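Local coordinates for PfVFT1 (Plasmodium falciparum, PDB 5JKQ), which has a bi-lobed Venus flytrap architecture like that of solute-binding proteins and probably binds a small ligand between its lobes, though its physiological role is unsettled, at residues A[21-26]-A[50-56]. The protein carries 3 engineered substitutions. Sequence-based numbering, arbitrary orientation.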
ATOM      1  N   HIS A  21      -5.391  -6.441 -12.089  1.00 17.57           N
ATOM      2  CA  HIS A  21      -5.149  -7.586 -11.212  1.00 18.53           C
ATOM      3  C   HIS A  21      -4.518  -8.740 -11.977  1.00 20.85           C
ATOM      4  O   HIS A  21      -3.688  -9.477 -11.440  1.00 10.74           O
ATOM      5  CB  HIS A  21      -6.451  -8.055 -10.564  1.00 14.68           C
ATOM      6  CG  HIS A  21      -6.943  -7.156  -9.476  1.00 15.13           C
ATOM      7  ND1 HIS A  21      -8.254  -7.149  -9.052  1.00 14.10           N
ATOM      8  CD2 HIS A  21      -6.298  -6.240  -8.714  1.00 21.91           C
ATOM      9  CE1 HIS A  21      -8.397  -6.264  -8.083  1.00 20.98           C
ATOM     10  NE2 HIS A  21      -7.226  -5.697  -7.860  1.00 17.59           N
ATOM     11  N   ALA A  22      -4.923  -8.896 -13.232  1.00 14.59           N
ATOM     12  CA  ALA A  22      -4.403  -9.965 -14.070  1.00 17.74           C
ATOM     13  C   ALA A  22      -2.925  -9.749 -14.373  1.00 15.69           C
ATOM     14  O   ALA A  22      -2.150 -10.703 -14.449  1.00 13.70           O
ATOM     15  CB  ALA A  22      -5.198 -10.057 -15.352  1.00 11.81           C
ATOM     16  N   ALA A  23      -2.538  -8.491 -14.546  1.00 15.78           N
ATOM     17  CA  ALA A  23      -1.150  -8.161 -14.826  1.00 16.70           C
ATOM     18  C   ALA A  23      -0.284  -8.464 -13.609  1.00 13.56           C
ATOM     19  O   ALA A  23       0.790  -9.052 -13.733  1.00 18.84           O
ATOM     20  CB  ALA A  23      -1.022  -6.708 -15.228  1.00 22.13           C
ATOM     21  N   VAL A  24      -0.764  -8.065 -12.435  1.00 14.62           N
ATOM     22  CA  VAL A  24      -0.071  -8.349 -11.182  1.00 17.40           C
ATOM     23  C   VAL A  24       0.129  -9.853 -11.021  1.00 19.64           C
ATOM     24  O   VAL A  24       1.202 -10.306 -10.622  1.00 13.49           O
ATOM     25  CB  VAL A  24      -0.848  -7.790  -9.971  1.00 16.43           C
ATOM     26  CG1 VAL A  24      -0.223  -8.238  -8.654  1.00 19.85           C
ATOM     27  CG2 VAL A  24      -0.893  -6.272 -10.035  1.00 19.18           C
ATOM     28  N   LYS A  25      -0.909 -10.621 -11.345  1.00 19.21           N
ATOM     29  CA  LYS A  25      -0.843 -12.073 -11.270  1.00 14.54           C
ATOM     30  C   LYS A  25       0.277 -12.597 -12.163  1.00 23.81           C
ATOM     31  O   LYS A  25       1.056 -13.462 -11.760  1.00 21.12           O
ATOM     32  CB  LYS A  25      -2.181 -12.692 -11.673  1.00 21.27           C
ATOM     33  CG  LYS A  25      -2.205 -14.210 -11.618  1.00 21.60           C
ATOM     34  CD  LYS A  25      -3.598 -14.748 -11.898  1.00 22.06           C
ATOM     35  CE  LYS A  25      -3.631 -16.264 -11.846  1.00 20.30           C
ATOM     36  NZ  LYS A  25      -5.011 -16.785 -12.020  1.00 24.11           N
ATOM     37  N   GLU A  26       0.361 -12.055 -13.373  1.00 21.76           N
ATOM     38  CA  GLU A  26       1.401 -12.452 -14.311  1.00 22.99           C
ATOM     39  C   GLU A  26       2.779 -12.031 -13.806  1.00 21.48           C
ATOM     40  O   GLU A  26       3.752 -12.773 -13.947  1.00 18.62           O
ATOM     41  CB  GLU A  26       1.135 -11.853 -15.693  1.00 16.74           C
ATOM     42  CG  GLU A  26       2.232 -12.135 -16.701  1.00 25.13           C
ATOM     43  CD  GLU A  26       1.738 -12.105 -18.133  1.00 24.90           C
ATOM     44  OE1 GLU A  26       0.806 -12.871 -18.459  1.00 21.24           O
ATOM     45  OE2 GLU A  26       2.284 -11.317 -18.933  1.00 21.23           O
ATOM     46  N   ILE A  50      -2.941 -15.875  -5.470  1.00 33.24           N
ATOM     47  CA  ILE A  50      -3.246 -15.372  -6.809  1.00 34.60           C
ATOM     48  C   ILE A  50      -4.126 -16.338  -7.600  1.00 32.35           C
ATOM     49  O   ILE A  50      -4.431 -16.093  -8.769  1.00 23.83           O
ATOM     50  CB  ILE A  50      -1.957 -15.110  -7.614  1.00 28.07           C
ATOM     51  CG1 ILE A  50      -1.058 -16.349  -7.606  1.00 20.64           C
ATOM     52  CG2 ILE A  50      -1.212 -13.919  -7.039  1.00 29.56           C
ATOM     53  CD1 ILE A  50      -0.059 -16.382  -8.743  1.00 26.77           C
ATOM     54  N   GLU A  51      -4.530 -17.434  -6.964  1.00 35.29           N
ATOM     55  CA  GLU A  51      -5.328 -18.460  -7.630  1.00 40.01           C
ATOM     56  C   GLU A  51      -6.626 -17.905  -8.210  1.00 31.10           C
ATOM     57  O   GLU A  51      -7.008 -18.249  -9.329  1.00 27.09           O
ATOM     58  CB  GLU A  51      -5.655 -19.595  -6.660  1.00 39.88           C
ATOM     59  CG  GLU A  51      -4.614 -20.696  -6.626  1.00 43.71           C
ATOM     60  CD  GLU A  51      -5.045 -21.868  -5.768  1.00 48.01           C
ATOM     61  OE1 GLU A  51      -5.937 -21.681  -4.913  1.00 40.42           O
ATOM     62  OE2 GLU A  51      -4.497 -22.976  -5.951  1.00 48.07           O
ATOM     63  N   ASN A  52      -7.291 -17.040  -7.450  1.00 22.80           N
ATOM     64  CA  ASN A  52      -8.602 -16.533  -7.841  1.00 31.14           C
ATOM     65  C   ASN A  52      -8.536 -15.281  -8.710  1.00 30.20           C
ATOM     66  O   ASN A  52      -9.553 -14.851  -9.256  1.00 32.29           O
ATOM     67  CB  ASN A  52      -9.440 -16.246  -6.594  1.00 31.19           C
ATOM     68  CG  ASN A  52      -9.585 -17.461  -5.701  1.00 43.17           C
ATOM     69  OD1 ASN A  52      -9.340 -17.391  -4.496  1.00 41.60           O
ATOM     70  ND2 ASN A  52      -9.976 -18.586  -6.290  1.00 38.13           N
ATOM     71  N   LEU A  53      -7.351 -14.694  -8.837  1.00 26.56           N
ATOM     72  CA  LEU A  53      -7.189 -13.506  -9.670  1.00 27.27           C
ATOM     73  C   LEU A  53      -7.404 -13.861 -11.139  1.00 24.33           C
ATOM     74  O   LEU A  53      -7.190 -15.007 -11.538  1.00 18.28           O
ATOM     75  CB  LEU A  53      -5.807 -12.882  -9.471  1.00 19.21           C
ATOM     76  CG  LEU A  53      -5.681 -11.887  -8.315  1.00 25.66           C
ATOM     77  CD1 LEU A  53      -6.104 -12.522  -6.999  1.00 22.08           C
ATOM     78  CD2 LEU A  53      -4.256 -11.358  -8.225  1.00 27.85           C
ATOM     79  N   PRO A  54      -7.831 -12.879 -11.952  1.00 23.26           N
ATOM     80  CA  PRO A  54      -8.091 -13.164 -13.368  1.00 16.14           C
ATOM     81  C   PRO A  54      -6.818 -13.482 -14.141  1.00 20.54           C
ATOM     82  O   PRO A  54      -5.755 -12.961 -13.808  1.00 19.05           O
ATOM     83  CB  PRO A  54      -8.721 -11.864 -13.887  1.00 21.41           C
ATOM     84  CG  PRO A  54      -9.051 -11.054 -12.680  1.00 24.70           C
ATOM     85  CD  PRO A  54      -8.089 -11.466 -11.626  1.00 19.21           C
ATOM     86  N   ASN A  55      -6.931 -14.329 -15.160  1.00 21.24           N
ATOM     87  CA  ASN A  55      -5.815 -14.602 -16.057  1.00 15.62           C
ATOM     88  C   ASN A  55      -5.762 -13.562 -17.165  1.00 17.67           C
ATOM     89  O   ASN A  55      -6.747 -13.355 -17.874  1.00 17.92           O
ATOM     90  CB  ASN A  55      -5.936 -15.998 -16.660  1.00 21.91           C
ATOM     91  CG  ASN A  55      -5.887 -17.092 -15.613  1.00 26.35           C
ATOM     92  OD1 ASN A  55      -5.107 -17.026 -14.662  1.00 18.41           O
ATOM     93  ND2 ASN A  55      -6.728 -18.104 -15.781  1.00 25.70           N
ATOM     94  N   LEU A  56      -4.609 -12.917 -17.313  1.00 15.98           N
ATOM     95  CA  LEU A  56      -4.447 -11.844 -18.286  1.00 15.79           C
ATOM     96  C   LEU A  56      -4.840 -12.295 -19.690  1.00 21.07           C
ATOM     97  O   LEU A  56      -5.439 -11.535 -20.451  1.00 18.46           O
ATOM     98  CB  LEU A  56      -3.002 -11.340 -18.281  1.00 17.58           C
ATOM     99  CG  LEU A  56      -2.684 -10.156 -19.199  1.00 19.99           C
ATOM    100  CD1 LEU A  56      -3.494  -8.926 -18.802  1.00 14.30           C
ATOM    101  CD2 LEU A  56      -1.190  -9.851 -19.180  1.00 18.02           C
TER
HETATM  102  O   HOH W   1      -2.400 -13.212 -15.397  1.00 16.85           O
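Lys25 reaches from the helix as a straight rod and plugs its ammonium into the bend of 50-56. With CG anti to the backbone N (chi1 -180°) and every later torsion extended too, Lys25 NZ is carried to two acceptors: Leu53 O at 2.9 Å, which it meets from above the carbonyl plane, and Asn55 OD1 at 2.7 Å, approached with a 33° tilt from the amide carbonyl plane. Asn55 starts out pointing off the helix, but its amide turns back to the lysine. The aliphatic part of the rod is lined as well, Lys25 CD lying 3.8 Å from Leu53 CB while Lys25 CG rests against CB and CD1 of Ile50.

One turn earlier, the small Ala22 lets the loop come close: its CB sits 3.5 Å from Leu56 CA, and its CA makes a CH···O contact with Pro54 O. A water then bridges Ala22 O and Leu56 N. One turn on from Ala22, the Glu26 carboxylate meets Leu56 CD2, 3.7 Å from Glu26 OE1.

The loop, which follows strand 45-46, is thus strapped along helix 14-29 in one lobe of the flytrap. Helix 102-118 flanks the Leu56 end, where Thr113 touches both Leu56 and Glu26, while Leu172 packs on Leu53 mid-loop and its backbone N bonds His21 NE2.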